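Local coordinates for periplasmic chaperone Spy (Escherichia coli, PDB 5WO2), which acts as an ATP-independent, cradle-shaped homodimeric chaperone of the periplasm, curbing protein aggregation and letting substrates fold while bound, at residues F2-L7 / N89-K94. Residues are numbered along the deposited sequence; the frame is centred on the assembly and turned at random.
With ZN (zinc ion), chain J.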
loop_
_atom_site.group_PDB
_atom_site.type_symbol
_atom_site.label_atom_id
_atom_site.label_comp_id
_atom_site.label_asym_id
_atom_site.label_seq_id
_atom_site.Cartn_x
_atom_site.Cartn_y
_atom_site.Cartn_z
ATOM N N PHE B 2 3.245 -15.806 10.243
ATOM C CA PHE B 2 3.459 -16.800 11.288
ATOM C C PHE B 2 3.758 -16.129 12.632
ATOM O O PHE B 2 4.827 -15.547 12.818
ATOM C CB PHE B 2 4.612 -17.750 10.913
ATOM C CG PHE B 2 4.248 -18.814 9.894
ATOM C CD1 PHE B 2 3.093 -19.572 10.024
ATOM C CD2 PHE B 2 5.082 -19.064 8.811
ATOM C CE1 PHE B 2 2.773 -20.550 9.085
ATOM C CE2 PHE B 2 4.765 -20.036 7.873
ATOM C CZ PHE B 2 3.612 -20.780 8.011
ATOM N N LYS B 3 2.806 -16.202 13.559
ATOM C CA LYS B 3 3.049 -15.813 14.947
ATOM C C LYS B 3 3.391 -17.045 15.779
ATOM O O LYS B 3 3.021 -17.152 16.949
ATOM C CB LYS B 3 1.839 -15.089 15.534
ATOM C CG LYS B 3 1.714 -13.662 15.058
ATOM C CD LYS B 3 1.149 -12.749 16.131
ATOM C CE LYS B 3 1.808 -11.383 16.078
ATOM N NZ LYS B 3 3.217 -11.443 16.545
ATOM N N ASP B 4 4.114 -17.970 15.154
ATOM C CA ASP B 4 4.587 -19.190 15.804
ATOM C C ASP B 4 5.731 -18.887 16.758
ATOM O O ASP B 4 6.755 -19.576 16.759
ATOM C CB ASP B 4 5.054 -20.186 14.753
ATOM C CG ASP B 4 6.100 -19.592 13.835
ATOM O OD1 ASP B 4 5.970 -18.393 13.513
ATOM O OD2 ASP B 4 7.054 -20.301 13.457
ATOM N N LEU B 5 5.553 -17.849 17.570
ATOM C CA LEU B 5 6.635 -17.323 18.382
ATOM C C LEU B 5 6.466 -17.702 19.852
ATOM O O LEU B 5 7.363 -17.468 20.646
ATOM C CB LEU B 5 6.718 -15.800 18.239
ATOM C CG LEU B 5 6.915 -15.225 16.836
ATOM C CD1 LEU B 5 6.936 -13.730 16.959
ATOM C CD2 LEU B 5 8.182 -15.727 16.166
ATOM N N ASN B 6 5.318 -18.283 20.199
ATOM C CA ASN B 6 5.079 -18.808 21.542
ATOM C C ASN B 6 4.977 -17.683 22.549
ATOM O O ASN B 6 5.658 -17.670 23.572
ATOM C CB ASN B 6 6.194 -19.773 21.946
ATOM C CG ASN B 6 6.694 -20.599 20.783
ATOM O OD1 ASN B 6 6.126 -20.557 19.688
ATOM N ND2 ASN B 6 7.764 -21.354 21.009
ATOM N N LEU B 7 4.133 -16.711 22.244
ATOM C CA LEU B 7 4.148 -15.470 23.009
ATOM C C LEU B 7 3.710 -15.623 24.482
ATOM O O LEU B 7 2.631 -16.101 24.786
ATOM C CB LEU B 7 3.271 -14.442 22.314
ATOM C CG LEU B 7 3.750 -14.039 20.912
ATOM C CD1 LEU B 7 2.641 -13.368 20.161
ATOM C CD2 LEU B 7 4.954 -13.118 21.026
ATOM N N ASN B 89 12.830 -13.016 12.653
ATOM C CA ASN B 89 13.632 -12.572 11.505
ATOM C C ASN B 89 13.455 -13.556 10.350
ATOM O O ASN B 89 13.357 -13.146 9.221
ATOM C CB ASN B 89 15.104 -12.414 11.852
ATOM C CG ASN B 89 15.373 -11.145 12.649
ATOM O OD1 ASN B 89 14.762 -10.123 12.419
ATOM N ND2 ASN B 89 16.247 -11.247 13.634
ATOM N N ALA B 90 13.372 -14.846 10.638
ATOM C CA ALA B 90 13.152 -15.805 9.559
ATOM C C ALA B 90 11.793 -15.606 8.889
ATOM O O ALA B 90 11.677 -15.641 7.645
ATOM C CB ALA B 90 13.289 -17.212 10.094
ATOM N N ASN B 91 10.759 -15.394 9.696
ATOM C CA ASN B 91 9.422 -15.138 9.167
ATOM C C ASN B 91 9.387 -13.910 8.309
ATOM O O ASN B 91 8.633 -13.827 7.358
ATOM C CB ASN B 91 8.405 -14.970 10.289
ATOM C CG ASN B 91 8.186 -16.232 11.084
ATOM O OD1 ASN B 91 8.615 -17.319 10.699
ATOM N ND2 ASN B 91 7.513 -16.090 12.222
ATOM N N PHE B 92 10.199 -12.926 8.684
ATOM C CA PHE B 92 10.246 -11.663 7.994
ATOM C C PHE B 92 10.656 -11.892 6.532
ATOM O O PHE B 92 10.157 -11.231 5.611
ATOM C CB PHE B 92 11.222 -10.698 8.717
ATOM C CG PHE B 92 11.064 -9.244 8.300
ATOM C CD1 PHE B 92 11.687 -8.756 7.160
ATOM C CD2 PHE B 92 10.276 -8.368 9.037
ATOM C CE1 PHE B 92 11.517 -7.407 6.735
ATOM C CE2 PHE B 92 10.118 -7.025 8.632
ATOM C CZ PHE B 92 10.726 -6.559 7.481
ATOM N N GLU B 93 11.564 -12.825 6.323
ATOM C CA GLU B 93 12.084 -13.089 4.982
ATOM C C GLU B 93 11.002 -13.647 4.054
ATOM O O GLU B 93 11.091 -13.505 2.843
ATOM C CB GLU B 93 13.240 -14.085 5.057
ATOM C CG GLU B 93 14.334 -13.640 5.996
ATOM C CD GLU B 93 14.845 -12.248 5.673
ATOM O OE1 GLU B 93 15.043 -11.889 4.487
ATOM O OE2 GLU B 93 14.999 -11.512 6.638
ATOM N N LYS B 94 10.004 -14.311 4.634
ATOM C CA LYS B 94 8.927 -14.919 3.863
ATOM C C LYS B 94 7.753 -13.982 3.609
ATOM O O LYS B 94 6.927 -14.247 2.738
ATOM C CB LYS B 94 8.433 -16.167 4.578
ATOM C CG LYS B 94 9.540 -17.167 4.914
ATOM C CD LYS B 94 9.015 -18.463 5.566
ATOM C CE LYS B 94 8.245 -18.194 6.866
ATOM N NZ LYS B 94 8.290 -19.315 7.863
HETATM ZN ZN ZN J . 15.375 -9.565 5.917
HETATM O O HOH W 1 6.720 -13.822 13.061
#
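N91, on the last turns of helix 82-94, reaches across to the loop F2 to L5, which turns at D4 before helix 9-21. Its CB leaves the helix toward this loop, and with CG anti to the carbonyl carbon (chi1 -66°) the amide is carried out to the loop. There CG passes 3.9 Å from CB of F2. OD1 takes a hydrogen bond from Q87 and a weak one from NZ of K94. ND2, at the tip, donates to OD1 of D4 at 3.1 Å, the N-H...O angle 149°; the carboxylate offers its syn lone pair and lies nearly coplanar with the amide. A water appears to bridge ND2 and the carbonyl O of F2, but so closely that the link is doubtful. CD2 of L5 packs against ND2 at 4.0 Å. K94 comes across at about a right angle and sets NZ at the ring edge of F2, 3.4 Å from CD2. D4 suits its place because its short side chain, with chi1 55°, turns the carboxylate to ND2. Asparagine suits the buried position because one uncharged group both donates and accepts, fastening the N-terminal loop to the last helix of this all-helical chain of the Spy cradle through partly buried packing.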